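Local structure of rRNA adenine N-6-methyltransferase (Saccharopolyspora erythraea, 6NVM) at residues E193-E198 with R217-A222; A63-L68 with T161-T166; V262-D267 with F289-Q294; E87-A92 with S113-I118. The protein transfers two methyl groups from S-adenosyl-L-methionine to one adenine of 23S rRNA, lowering ribosomal affinity for macrolide, lincosamide and streptogramin B antibiotics. One frame throughout, in Å; residues are numbered along the deposited sequence. Where two conformers were deposited one is given.

Contacts 1, 2 and 4 belong to the Rossmann-like methyltransferase fold, and contact 3 to the helical C-terminal part. Contacts 1 and 2 have centres 9 Å apart and share one sheet: strand 213-220 pairs with 192-200 in contact 1 and adjoins strand 159-167 of contact 2, while Arg-217 reaches the carbonyl of Thr-65. Contact 4 adjoins contact 2 through Leu-68 and Leu-88, with centres 16 Å apart. Contact 3 lies about 50 Å from contact 4, centre to centre, on the opposite side of the chain's centre. In contact 2, the Thr-163 side chain is about 10 Å from those of Ala-140 and Leu-53, predicted to bind S-adenosyl-L-methionine; contact 3 is remote from such sites.

Contact 1 of 4, residues E193-E198 with R217-A222; sequences EWEFVE and RLRRRA
Glu-193 pairs with Arg-219 and Glu-195 with Arg-217 in two hydrogen-bonded antiparallel pairs, and between them Trp-194 faces Leu-218 in a non-hydrogen-bonded one. The backbone bonds run in both directions, the shortest, Glu-193 N to Arg-219 O, being 2.8 Å. Leu-218 CA-H also leans on the carbonyl O of Glu-193.

The charged groups gather on the face that carries both glutamates. Glu-193 OE1 takes Arg-219 NH1 at 3.2 Å from above the carboxylate plane, so the bridge is not coplanar. Its OE2 faces Arg-221 NH1 at 3.4 Å through charge alone, because the oxygen stands well out of the guanidinium plane. Arg-221 instead lays that plane over Glu-193 CG, and gives an in-plane N-H of NH1 to a water at 2.8 Å. In one of its two conformers, Glu-195 turns OE1 to Arg-217 NH2 at 2.8 Å, almost straight off its C-O bond; the bend of the arginine at chi3 (55°) also brings NE to the same oxygen, weakly.

These are strands 6 and 7 of the class I methyltransferase sheet, order 3-2-1-4-5-7-6, in which 213-220 alone runs against the rest. A classic beta bulge follows, Val-197 and Glu-198 both facing Ile-215. Elsewhere Arg-217 bonds Thr-65 O, Arg-219 bridges to Glu-67, and Arg-221 NE bonds Trp-189 O, its guanidinium making a cation-pi contact with that indole.

The apolar meeting is on the opposite face. Leu-218 CD2 stands over the six-membered ring of Trp-194, 3.5 Å from its centroid and 25° off the normal, a CH-pi contact. Trp-194 NE1 binds Thr-188.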
loop_
_atom_site.group_PDB
_atom_site.type_symbol
_atom_site.label_atom_id
_atom_site.label_comp_id
_atom_site.label_asym_id
_atom_site.label_seq_id
_atom_site.Cartn_x
_atom_site.Cartn_y
_atom_site.Cartn_z
ATOM N N GLU A 193 0.968 -7.913 1.253
ATOM C CA GLU A 193 1.966 -7.511 2.235
ATOM C C GLU A 193 2.083 -5.988 2.219
ATOM O O GLU A 193 2.006 -5.358 1.160
ATOM C CB GLU A 193 3.323 -8.157 1.931
ATOM C CG GLU A 193 3.279 -9.676 1.758
ATOM C CD GLU A 193 4.593 -10.261 1.238
ATOM O OE1 GLU A 193 5.484 -9.489 0.836
ATOM O OE2 GLU A 193 4.731 -11.502 1.234
ATOM N N TRP A 194 2.216 -5.396 3.405
ATOM C CA TRP A 194 2.418 -3.959 3.568
ATOM C C TRP A 194 3.761 -3.776 4.258
ATOM O O TRP A 194 3.964 -4.285 5.364
ATOM C CB TRP A 194 1.306 -3.315 4.406
ATOM C CG TRP A 194 -0.101 -3.430 3.856
ATOM C CD1 TRP A 194 -0.815 -4.576 3.655
ATOM C CD2 TRP A 194 -0.968 -2.350 3.488
ATOM N NE1 TRP A 194 -2.068 -4.277 3.165
ATOM C CE2 TRP A 194 -2.186 -2.917 3.056
ATOM C CE3 TRP A 194 -0.830 -0.957 3.474
ATOM C CZ2 TRP A 194 -3.255 -2.140 2.614
ATOM C CZ3 TRP A 194 -1.889 -0.188 3.027
ATOM C CH2 TRP A 194 -3.088 -0.781 2.605
ATOM N N GLU A 195 4.667 -3.037 3.622
ATOM C CA GLU A 195 6.044 -2.957 4.089
ATOM C C GLU A 195 6.484 -1.504 4.195
ATOM O O GLU A 195 6.272 -0.715 3.268
ATOM C CB GLU A 195 6.968 -3.746 3.150
ATOM C CG GLU A 195 6.630 -5.239 3.083
ATOM C CD GLU A 195 7.416 -5.998 2.021
ATOM O OE1 GLU A 195 8.127 -5.356 1.219
ATOM O OE2 GLU A 195 7.315 -7.244 1.988
ATOM N N PHE A 196 7.080 -1.153 5.334
ATOM C CA PHE A 196 7.685 0.159 5.533
ATOM C C PHE A 196 9.136 0.081 5.072
ATOM O O PHE A 196 9.907 -0.745 5.577
ATOM C CB PHE A 196 7.606 0.572 7.002
ATOM C CG PHE A 196 8.157 1.942 7.283
ATOM C CD1 PHE A 196 7.336 3.053 7.239
ATOM C CD2 PHE A 196 9.496 2.117 7.594
ATOM C CE1 PHE A 196 7.834 4.309 7.498
ATOM C CE2 PHE A 196 10.000 3.375 7.852
ATOM C CZ PHE A 196 9.168 4.471 7.805
ATOM N N VAL A 197 9.512 0.925 4.111
ATOM C CA VAL A 197 10.860 0.849 3.557
ATOM C C VAL A 197 11.784 1.803 4.308
ATOM O O VAL A 197 12.773 1.372 4.911
ATOM C CB VAL A 197 10.857 1.130 2.044
ATOM C CG1 VAL A 197 12.278 1.181 1.502
ATOM C CG2 VAL A 197 10.056 0.057 1.318
ATOM N N GLU A 198 11.487 3.100 4.283
ATOM C CA GLU A 198 12.344 4.038 5.002
ATOM C C GLU A 198 11.661 5.394 5.117
ATOM O O GLU A 198 10.813 5.761 4.299
ATOM C CB GLU A 198 13.706 4.199 4.311
ATOM C CG GLU A 198 13.639 4.945 2.981
ATOM C CD GLU A 198 15.005 5.107 2.325
ATOM O OE1 GLU A 198 15.878 4.242 2.545
ATOM O OE2 GLU A 198 15.203 6.106 1.596
ATOM N N ARG A 217 5.636 0.121 0.550
ATOM C CA ARG A 217 5.402 -0.783 -0.566
ATOM C C ARG A 217 4.295 -1.767 -0.224
ATOM O O ARG A 217 4.249 -2.300 0.886
ATOM C CB ARG A 217 6.687 -1.540 -0.930
ATOM C CG ARG A 217 6.538 -2.552 -2.061
ATOM C CD ARG A 217 7.901 -3.121 -2.462
ATOM N NE ARG A 217 8.603 -3.684 -1.309
ATOM C CZ ARG A 217 9.885 -4.029 -1.302
ATOM N NH1 ARG A 217 10.628 -3.875 -2.389
ATOM N NH2 ARG A 217 10.428 -4.529 -0.202
ATOM N N LEU A 218 3.395 -1.974 -1.178
ATOM C CA LEU A 218 2.449 -3.083 -1.161
ATOM C C LEU A 218 2.931 -4.154 -2.129
ATOM O O LEU A 218 3.385 -3.841 -3.231
ATOM C CB LEU A 218 1.044 -2.635 -1.576
ATOM C CG LEU A 218 0.430 -1.424 -0.886
ATOM C CD1 LEU A 218 -0.992 -1.207 -1.396
ATOM C CD2 LEU A 218 0.442 -1.611 0.608
ATOM N N ARG A 219 2.841 -5.416 -1.718
ATOM C CA ARG A 219 3.106 -6.543 -2.605
ATOM C C ARG A 219 1.872 -7.428 -2.608
ATOM O O ARG A 219 1.447 -7.902 -1.549
ATOM C CB ARG A 219 4.335 -7.348 -2.165
ATOM C CG ARG A 219 5.567 -6.499 -1.861
ATOM C CD ARG A 219 6.788 -7.354 -1.514
ATOM N NE ARG A 219 7.291 -8.047 -2.694
ATOM C CZ ARG A 219 6.985 -9.295 -3.033
ATOM N NH1 ARG A 219 6.184 -10.029 -2.270
ATOM N NH2 ARG A 219 7.487 -9.812 -4.146
ATOM N N ARG A 220 1.297 -7.650 -3.789
ATOM C CA ARG A 220 0.204 -8.604 -3.914
ATOM C C ARG A 220 0.769 -10.017 -3.835
ATOM O O ARG A 220 1.628 -10.392 -4.641
ATOM C CB ARG A 220 -0.547 -8.397 -5.226
ATOM C CG ARG A 220 -1.878 -9.143 -5.276
ATOM C CD ARG A 220 -2.637 -8.848 -6.547
ATOM N NE ARG A 220 -2.021 -9.510 -7.692
ATOM C CZ ARG A 220 -2.148 -10.804 -7.966
ATOM N NH1 ARG A 220 -2.866 -11.592 -7.175
ATOM N NH2 ARG A 220 -1.552 -11.313 -9.037
ATOM N N ARG A 221 0.299 -10.795 -2.860
ATOM C CA ARG A 221 0.836 -12.132 -2.641
ATOM C C ARG A 221 0.535 -13.029 -3.832
ATOM O O ARG A 221 -0.589 -13.053 -4.344
ATOM C CB ARG A 221 0.242 -12.754 -1.374
ATOM C CG ARG A 221 0.429 -11.932 -0.107
ATOM C CD ARG A 221 -0.223 -12.623 1.093
ATOM N NE ARG A 221 -0.187 -11.791 2.293
ATOM C CZ ARG A 221 0.832 -11.733 3.144
ATOM N NH1 ARG A 221 1.929 -12.457 2.940
ATOM N NH2 ARG A 221 0.756 -10.939 4.203
ATOM N N ALA A 222 1.544 -13.792 -4.257
ATOM C CA ALA A 222 1.340 -14.746 -5.342
ATOM C C ALA A 222 0.269 -15.765 -4.976
ATOM O O ALA A 222 -0.585 -16.099 -5.805
ATOM C CB ALA A 222 2.658 -15.444 -5.684
HETATM O O HOH W 1 2.697 -14.212 0.870
#

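Contact 2 of 4, residues A63-L68 with T161-T166; sequences AETAEL and TATMVT
Thr-163 turns its side chain from strand 159-167 toward Ala-66 and Thr-65, near the C-terminal end of the helix that begins at residue 56. From CB its two branches part. OG1 lies beside the backbone N with chi1 at -59°, and this sets it against the main chain of Ala-66, 3.4 Å from Ala-66 CA. The Ala-66 methyl is near the same oxygen, CB to OG1 being 3.8 Å, so the hydroxyl rests in a corner made by the alanine's own CA and CB. The other branch, CG2, is anti to the backbone N and ends methyl to methyl with Thr-65 CG2 at 3.7 Å. Thr-65 keeps its own hydroxyl for the carbonyl of Arg-61, leaving CG2 as the branch that touches the strand.

Two residues earlier, Thr-161 points the same way but meets a polar partner. With chi1 near 68° its OG1 sits between the backbone N and the carbonyl carbon and comes within 3.0 Å of Ala-66 O. The bond is tentative, since another acceptor competes for the proton. The Thr-161 methyl CG2 approaches Glu-67 OE1 at 3.6 Å in one of the glutamate's two conformers, a carboxylate oxygen also engaged by Arg-219.

Glu-67 departs from helical backbone angles with a positive phi of 55°. On the far side of the strand, Ala-162 and Met-164 turn to helix 146-155. Strand 159-167 is thereby covered on both faces, the alpha/beta/alpha layering of the Rossmann-like methyltransferase fold.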
loop_
_atom_site.group_PDB
_atom_site.type_symbol
_atom_site.label_atom_id
_atom_site.label_comp_id
_atom_site.label_asym_id
_atom_site.label_seq_id
_atom_site.Cartn_x
_atom_site.Cartn_y
_atom_site.Cartn_z
ATOM N N ALA A 63 13.425 3.290 -7.054
ATOM C CA ALA A 63 13.438 2.460 -8.253
ATOM C C ALA A 63 13.816 1.020 -7.923
ATOM O O ALA A 63 13.219 0.075 -8.454
ATOM C CB ALA A 63 14.397 3.051 -9.285
ATOM N N GLU A 64 14.806 0.833 -7.045
ATOM C CA GLU A 64 15.192 -0.513 -6.632
ATOM C C GLU A 64 14.105 -1.185 -5.795
ATOM O O GLU A 64 13.914 -2.404 -5.888
ATOM C CB GLU A 64 16.513 -0.445 -5.861
ATOM C CG GLU A 64 17.681 0.045 -6.719
ATOM C CD GLU A 64 18.867 0.536 -5.903
ATOM O OE1 GLU A 64 18.690 0.852 -4.704
ATOM O OE2 GLU A 64 19.980 0.611 -6.468
ATOM N N THR A 65 13.369 -0.409 -4.997
ATOM C CA THR A 65 12.303 -0.970 -4.172
ATOM C C THR A 65 11.172 -1.545 -5.013
ATOM O O THR A 65 10.468 -2.461 -4.568
ATOM C CB THR A 65 11.752 0.115 -3.236
ATOM O OG1 THR A 65 12.764 0.499 -2.303
ATOM C CG2 THR A 65 10.523 -0.367 -2.474
ATOM N N ALA A 66 10.960 -1.011 -6.215
ATOM C CA ALA A 66 9.795 -1.393 -6.995
ATOM C C ALA A 66 9.884 -2.809 -7.552
ATOM O O ALA A 66 8.890 -3.298 -8.096
ATOM C CB ALA A 66 9.592 -0.392 -8.128
ATOM N N GLU A 67 11.038 -3.463 -7.441
ATOM C CA GLU A 67 11.215 -4.842 -7.888
ATOM C C GLU A 67 10.812 -4.993 -9.354
ATOM O O GLU A 67 9.946 -5.791 -9.720
ATOM C CB GLU A 67 10.432 -5.797 -6.984
ATOM C CG GLU A 67 10.938 -5.747 -5.546
ATOM C CD GLU A 67 10.255 -6.731 -4.619
ATOM O OE1 GLU A 67 9.037 -6.966 -4.774
ATOM O OE2 GLU A 67 10.956 -7.261 -3.722
ATOM N N LEU A 68 11.479 -4.210 -10.193
ATOM C CA LEU A 68 11.176 -4.142 -11.612
ATOM C C LEU A 68 12.002 -5.161 -12.391
ATOM O O LEU A 68 13.018 -5.671 -11.918
ATOM C CB LEU A 68 11.442 -2.735 -12.141
ATOM C CG LEU A 68 10.721 -1.614 -11.388
ATOM C CD1 LEU A 68 11.156 -0.265 -11.947
ATOM C CD2 LEU A 68 9.212 -1.793 -11.484
ATOM N N THR A 161 3.427 -5.017 -7.410
ATOM C CA THR A 161 3.893 -4.175 -6.323
ATOM C C THR A 161 3.443 -2.743 -6.552
ATOM O O THR A 161 3.232 -2.307 -7.690
ATOM C CB THR A 161 5.419 -4.190 -6.192
ATOM O OG1 THR A 161 5.995 -3.549 -7.337
ATOM C CG2 THR A 161 5.924 -5.608 -6.080
ATOM N N ALA A 162 3.298 -2.017 -5.447
ATOM C CA ALA A 162 3.025 -0.589 -5.470
ATOM C C ALA A 162 4.012 0.063 -4.518
ATOM O O ALA A 162 4.038 -0.267 -3.328
ATOM C CB ALA A 162 1.585 -0.275 -5.062
ATOM N N THR A 163 4.836 0.959 -5.045
ATOM C CA THR A 163 5.858 1.651 -4.276
ATOM C C THR A 163 5.472 3.121 -4.237
ATOM O O THR A 163 5.306 3.747 -5.290
ATOM C CB THR A 163 7.237 1.453 -4.905
ATOM O OG1 THR A 163 7.529 0.051 -4.960
ATOM C CG2 THR A 163 8.319 2.150 -4.093
ATOM N N MET A 164 5.340 3.671 -3.034
ATOM C CA MET A 164 4.764 4.995 -2.865
ATOM C C MET A 164 5.580 5.808 -1.878
ATOM O O MET A 164 6.024 5.289 -0.848
ATOM C CB MET A 164 3.315 4.905 -2.371
ATOM C CG MET A 164 2.353 4.381 -3.409
ATOM S SD MET A 164 0.759 3.937 -2.693
ATOM C CE MET A 164 1.178 2.415 -1.848
ATOM N N VAL A 165 5.767 7.084 -2.203
ATOM C CA VAL A 165 6.287 8.074 -1.274
ATOM C C VAL A 165 5.078 8.793 -0.694
ATOM O O VAL A 165 4.300 9.407 -1.437
ATOM C CB VAL A 165 7.239 9.061 -1.966
ATOM C CG1 VAL A 165 7.742 10.103 -0.973
ATOM C CG2 VAL A 165 8.390 8.320 -2.605
ATOM N N THR A 166 4.901 8.695 0.621
ATOM C CA THR A 166 3.767 9.290 1.320
ATOM C C THR A 166 4.277 10.090 2.511
ATOM O O THR A 166 5.467 10.090 2.824
ATOM C CB THR A 166 2.776 8.218 1.796
ATOM O OG1 THR A 166 3.354 7.469 2.877
ATOM C CG2 THR A 166 2.419 7.267 0.662
#

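Contact 3 of 4, residues V262-D267 with F289-Q294; sequences VEAALD and FERLDQ
The helices 259-269 and 282-292 come close at Ala-265 and Arg-291, whose CA atoms are 5.0 Å apart, a separation that the small alanine permits. Ala-265 then serves two neighbours. Its CA is covered by Arg-291 CG at 3.5 Å, while its methyl CB presses on Leu-292 CG at 3.5 Å, tighter than usual van der Waals contact, with CD2 equally near.

Arg-291 leaves its helix with CG anti to the backbone N (chi1 -178°), which lays CB and CG against Ala-265. The bend at chi2 (57°) then turns the rest of the chain so that one face of the guanidinium lies over Ala-264, NH2 being 3.6 Å from that CB. The methyl therefore meets the flat surface of the charged group, not its N-H edge.

Leu-292 reaches further, its CD2 coming to 4.0 Å from Val-262 CA. Leu-253, Met-237 and Tyr-257 surround the same leucine, and its carbonyl receives Arg-261. Close helix-helix packing through small residues, here joining the last helix to helix 259-269, is typical of the small all-helical C-terminal domain that follows the Rossmann-like domain in the rRNA adenine dimethylases.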
loop_
_atom_site.group_PDB
_atom_site.type_symbol
_atom_site.label_atom_id
_atom_site.label_comp_id
_atom_site.label_asym_id
_atom_site.label_seq_id
_atom_site.Cartn_x
_atom_site.Cartn_y
_atom_site.Cartn_z
ATOM N N VAL A 262 -14.178 -18.682 21.686
ATOM C CA VAL A 262 -13.539 -17.369 21.736
ATOM C C VAL A 262 -12.319 -17.409 22.647
ATOM O O VAL A 262 -11.242 -16.912 22.298
ATOM C CB VAL A 262 -14.552 -16.302 22.195
ATOM C CG1 VAL A 262 -13.848 -14.987 22.540
ATOM C CG2 VAL A 262 -15.598 -16.072 21.116
ATOM N N GLU A 263 -12.477 -17.985 23.841
ATOM C CA GLU A 263 -11.350 -18.092 24.762
ATOM C C GLU A 263 -10.220 -18.903 24.145
ATOM O O GLU A 263 -9.049 -18.511 24.224
ATOM C CB GLU A 263 -11.803 -18.718 26.087
ATOM C CG GLU A 263 -10.664 -18.915 27.093
ATOM C CD GLU A 263 -11.130 -19.381 28.464
ATOM O OE1 GLU A 263 -12.357 -19.432 28.697
ATOM O OE2 GLU A 263 -10.263 -19.692 29.312
ATOM N N ALA A 264 -10.552 -20.028 23.510
ATOM C CA ALA A 264 -9.524 -20.856 22.884
ATOM C C ALA A 264 -8.818 -20.105 21.760
ATOM O O ALA A 264 -7.606 -20.267 21.560
ATOM C CB ALA A 264 -10.145 -22.148 22.351
ATOM N N ALA A 265 -9.563 -19.290 21.007
ATOM C CA ALA A 265 -8.983 -18.577 19.870
ATOM C C ALA A 265 -8.062 -17.457 20.331
ATOM O O ALA A 265 -6.968 -17.275 19.787
ATOM C CB ALA A 265 -10.093 -18.020 18.982
ATOM N N LEU A 266 -8.500 -16.676 21.317
ATOM C CA LEU A 266 -7.637 -15.646 21.887
ATOM C C LEU A 266 -6.324 -16.245 22.371
ATOM O O LEU A 266 -5.240 -15.741 22.050
ATOM C CB LEU A 266 -8.365 -14.933 23.029
ATOM C CG LEU A 266 -9.541 -14.057 22.603
ATOM C CD1 LEU A 266 -10.364 -13.646 23.820
ATOM C CD2 LEU A 266 -9.061 -12.824 21.850
ATOM N N ASP A 267 -6.399 -17.341 23.131
ATOM C CA ASP A 267 -5.185 -17.966 23.642
ATOM C C ASP A 267 -4.307 -18.475 22.499
ATOM O O ASP A 267 -3.083 -18.319 22.531
ATOM C CB ASP A 267 -5.541 -19.105 24.599
ATOM C CG ASP A 267 -6.011 -18.610 25.968
ATOM O OD1 ASP A 267 -6.026 -17.379 26.208
ATOM O OD2 ASP A 267 -6.363 -19.461 26.816
ATOM N N PHE A 289 -8.451 -16.131 13.667
ATOM C CA PHE A 289 -9.461 -16.630 12.740
ATOM C C PHE A 289 -9.328 -18.132 12.549
ATOM O O PHE A 289 -10.331 -18.849 12.493
ATOM C CB PHE A 289 -9.349 -15.914 11.393
ATOM C CG PHE A 289 -10.283 -16.466 10.353
ATOM C CD1 PHE A 289 -11.644 -16.236 10.443
ATOM C CD2 PHE A 289 -9.805 -17.235 9.303
ATOM C CE1 PHE A 289 -12.513 -16.753 9.504
ATOM C CE2 PHE A 289 -10.670 -17.757 8.357
ATOM C CZ PHE A 289 -12.026 -17.517 8.460
ATOM N N GLU A 290 -8.090 -18.618 12.442
ATOM C CA GLU A 290 -7.846 -20.045 12.277
ATOM C C GLU A 290 -8.592 -20.854 13.330
ATOM O O GLU A 290 -9.300 -21.811 13.009
ATOM C CB GLU A 290 -6.343 -20.301 12.354
ATOM C CG GLU A 290 -5.924 -21.752 12.220
ATOM C CD GLU A 290 -4.413 -21.919 12.312
ATOM O OE1 GLU A 290 -3.783 -21.260 13.176
ATOM O OE2 GLU A 290 -3.858 -22.698 11.509
ATOM N N ARG A 291 -8.442 -20.478 14.600
ATOM C CA ARG A 291 -9.090 -21.235 15.664
ATOM C C ARG A 291 -10.590 -20.983 15.689
ATOM O O ARG A 291 -11.376 -21.905 15.939
ATOM C CB ARG A 291 -8.463 -20.889 17.017
ATOM C CG ARG A 291 -9.048 -21.675 18.193
ATOM C CD ARG A 291 -8.929 -23.189 17.988
ATOM N NE ARG A 291 -9.516 -23.936 19.098
ATOM C CZ ARG A 291 -10.812 -24.208 19.220
ATOM N NH1 ARG A 291 -11.676 -23.797 18.297
ATOM N NH2 ARG A 291 -11.250 -24.892 20.269
ATOM N N LEU A 292 -11.016 -19.742 15.439
ATOM C CA LEU A 292 -12.446 -19.462 15.444
ATOM C C LEU A 292 -13.168 -20.191 14.324
ATOM O O LEU A 292 -14.327 -20.587 14.491
ATOM C CB LEU A 292 -12.701 -17.963 15.322
ATOM C CG LEU A 292 -12.442 -17.136 16.579
ATOM C CD1 LEU A 292 -12.677 -15.687 16.270
ATOM C CD2 LEU A 292 -13.334 -17.581 17.732
ATOM N N ASP A 293 -12.507 -20.382 13.187
ATOM C CA ASP A 293 -13.160 -20.933 12.008
ATOM C C ASP A 293 -13.242 -22.453 12.024
ATOM O O ASP A 293 -13.706 -23.039 11.038
ATOM C CB ASP A 293 -12.432 -20.467 10.748
ATOM C CG ASP A 293 -13.317 -20.501 9.522
ATOM O OD1 ASP A 293 -14.484 -20.064 9.623
ATOM O OD2 ASP A 293 -12.836 -20.931 8.452
ATOM N N GLN A 294 -12.803 -23.101 13.099
ATOM C CA GLN A 294 -12.917 -24.551 13.208
ATOM C C GLN A 294 -14.320 -24.956 13.649
ATOM O O GLN A 294 -14.808 -24.503 14.683
ATOM C CB GLN A 294 -11.882 -25.102 14.187
ATOM C CG GLN A 294 -10.448 -24.994 13.702
ATOM C CD GLN A 294 -9.468 -25.667 14.645
ATOM O OE1 GLN A 294 -9.865 -26.276 15.642
ATOM N NE2 GLN A 294 -8.179 -25.559 14.337
#

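Contact 4 of 4, residues E87-A92 with S113-I118; sequences ELADRA and SGHPNI
Asn-117 has a chi1 of 70° that tucks CG between its backbone N and carbonyl carbon, and chi2 of -25° then turns the amide so that ND2 meets Ala-89 O and OD1 lies beside the Ala-89 methyl. The ND2 bond to that carbonyl is 2.9 Å long and nearly straight, at 168°. It arrives in the carbonyl plane on a lone pair, and the oxygen lies in the amide plane, although the two planes themselves are steeply turned against each other. OD1 is 3.4 Å from Ala-89 CB, and a water donates to it at 2.8 Å while reaching weakly to Ala-89 O. ND2 also has a weak bond to Arg-93 O.

The loop making this contact leads from helix 102-111 into edge strand 118-121 of the Rossmann-like sheet, and a type I turn spans His-115 to Ile-118. Helix 83-89 offers Ala-89, so the contact joins the end of that helix to the loop entering strand 118-121, the strand beside 94-98 in the sheet.

Ala-89 CB is also met by Ile-118, whose CG1, beside its backbone N, comes to 3.6 Å. Farther out, His-115 NE2 and Asp-90 OD1 stand 4.3 Å apart, too distant for a direct bond. A water fills the interval: it donates to Asp-90 OD1 at 2.6 Å and lies in the imidazole plane, at the edge that carries His-115 NE2.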
loop_
_atom_site.group_PDB
_atom_site.type_symbol
_atom_site.label_atom_id
_atom_site.label_comp_id
_atom_site.label_asym_id
_atom_site.label_seq_id
_atom_site.Cartn_x
_atom_site.Cartn_y
_atom_site.Cartn_z
ATOM N N GLU A 87 14.869 6.477 -14.150
ATOM C CA GLU A 87 15.437 5.317 -13.476
ATOM C C GLU A 87 14.491 4.126 -13.505
ATOM O O GLU A 87 14.948 2.978 -13.576
ATOM C CB GLU A 87 15.834 5.706 -12.054
ATOM C CG GLU A 87 16.873 6.826 -12.094
ATOM C CD GLU A 87 17.607 7.041 -10.794
ATOM O OE1 GLU A 87 17.588 6.134 -9.932
ATOM O OE2 GLU A 87 18.210 8.131 -10.646
ATOM N N LEU A 88 13.178 4.369 -13.485
ATOM C CA LEU A 88 12.225 3.288 -13.688
ATOM C C LEU A 88 12.322 2.723 -15.099
ATOM O O LEU A 88 12.268 1.502 -15.291
ATOM C CB LEU A 88 10.805 3.781 -13.430
ATOM C CG LEU A 88 10.518 4.380 -12.060
ATOM C CD1 LEU A 88 9.121 4.985 -12.048
ATOM C CD2 LEU A 88 10.670 3.326 -10.982
ATOM N N ALA A 89 12.445 3.601 -16.098
ATOM C CA ALA A 89 12.505 3.164 -17.489
ATOM C C ALA A 89 13.772 2.377 -17.802
ATOM O O ALA A 89 13.768 1.569 -18.736
ATOM C CB ALA A 89 12.403 4.367 -18.423
ATOM N N ASP A 90 14.846 2.580 -17.033
ATOM C CA ASP A 90 16.061 1.790 -17.194
ATOM C C ASP A 90 15.873 0.330 -16.800
ATOM O O ASP A 90 16.652 -0.525 -17.239
ATOM C CB ASP A 90 17.191 2.366 -16.339
ATOM C CG ASP A 90 17.814 3.610 -16.935
ATOM O OD1 ASP A 90 17.601 3.874 -18.135
ATOM O OD2 ASP A 90 18.539 4.311 -16.193
ATOM N N ARG A 91 14.882 0.030 -15.966
ATOM C CA ARG A 91 14.729 -1.293 -15.380
ATOM C C ARG A 91 13.486 -2.033 -15.846
ATOM O O ARG A 91 13.494 -3.266 -15.869
ATOM C CB ARG A 91 14.688 -1.178 -13.848
ATOM C CG ARG A 91 15.953 -0.576 -13.228
ATOM C CD ARG A 91 15.702 -0.106 -11.793
ATOM N NE ARG A 91 16.943 0.210 -11.082
ATOM C CZ ARG A 91 17.626 1.346 -11.212
ATOM N NH1 ARG A 91 17.210 2.296 -12.040
ATOM N NH2 ARG A 91 18.742 1.531 -10.517
ATOM N N ALA A 92 12.425 -1.319 -16.214
ATOM C CA ALA A 92 11.141 -1.912 -16.560
ATOM C C ALA A 92 10.959 -1.972 -18.073
ATOM O O ALA A 92 11.691 -1.349 -18.846
ATOM C CB ALA A 92 9.998 -1.110 -15.928
ATOM N N SER A 113 11.830 12.569 -23.978
ATOM C CA SER A 113 11.673 12.000 -25.312
ATOM C C SER A 113 12.875 11.170 -25.744
ATOM O O SER A 113 12.760 10.404 -26.704
ATOM C CB SER A 113 11.419 13.111 -26.332
ATOM O OG SER A 113 12.494 14.031 -26.364
ATOM N N GLY A 114 14.018 11.302 -25.068
ATOM C CA GLY A 114 15.154 10.440 -25.329
ATOM C C GLY A 114 15.030 9.036 -24.780
ATOM O O GLY A 114 15.959 8.236 -24.933
ATOM N N HIS A 115 13.910 8.714 -24.133
ATOM C CA HIS A 115 13.643 7.370 -23.626
ATOM C C HIS A 115 12.464 6.777 -24.387
ATOM O O HIS A 115 11.305 7.078 -24.060
ATOM C CB HIS A 115 13.340 7.401 -22.127
ATOM C CG HIS A 115 14.543 7.657 -21.283
ATOM N ND1 HIS A 115 15.081 8.915 -21.126
ATOM C CD2 HIS A 115 15.324 6.818 -20.566
ATOM C CE1 HIS A 115 16.142 8.839 -20.344
ATOM N NE2 HIS A 115 16.310 7.579 -19.989
ATOM N N PRO A 116 12.693 5.915 -25.380
ATOM C CA PRO A 116 11.569 5.437 -26.200
ATOM C C PRO A 116 10.530 4.641 -25.427
ATOM O O PRO A 116 9.396 4.523 -25.909
ATOM C CB PRO A 116 12.252 4.575 -27.270
ATOM C CG PRO A 116 13.549 4.174 -26.676
ATOM C CD PRO A 116 13.971 5.304 -25.787
ATOM N N ASN A 117 10.859 4.097 -24.251
ATOM C CA ASN A 117 9.908 3.286 -23.501
ATOM C C ASN A 117 9.190 4.084 -22.416
ATOM O O ASN A 117 8.630 3.487 -21.485
ATOM C CB ASN A 117 10.597 2.060 -22.892
ATOM C CG ASN A 117 11.545 2.411 -21.760
ATOM O OD1 ASN A 117 12.064 3.522 -21.686
ATOM N ND2 ASN A 117 11.784 1.449 -20.873
ATOM N N ILE A 118 9.195 5.415 -22.515
ATOM C CA ILE A 118 8.426 6.280 -21.624
ATOM C C ILE A 118 7.297 6.913 -22.420
ATOM O O ILE A 118 7.516 7.458 -23.510
ATOM C CB ILE A 118 9.284 7.377 -20.972
ATOM C CG1 ILE A 118 10.328 6.769 -20.032
ATOM C CG2 ILE A 118 8.367 8.357 -20.211
ATOM C CD1 ILE A 118 11.225 7.801 -19.346
HETATM O O HOH W 2 14.741 3.843 -21.000
HETATM O O HOH W 3 18.883 6.061 -18.707
#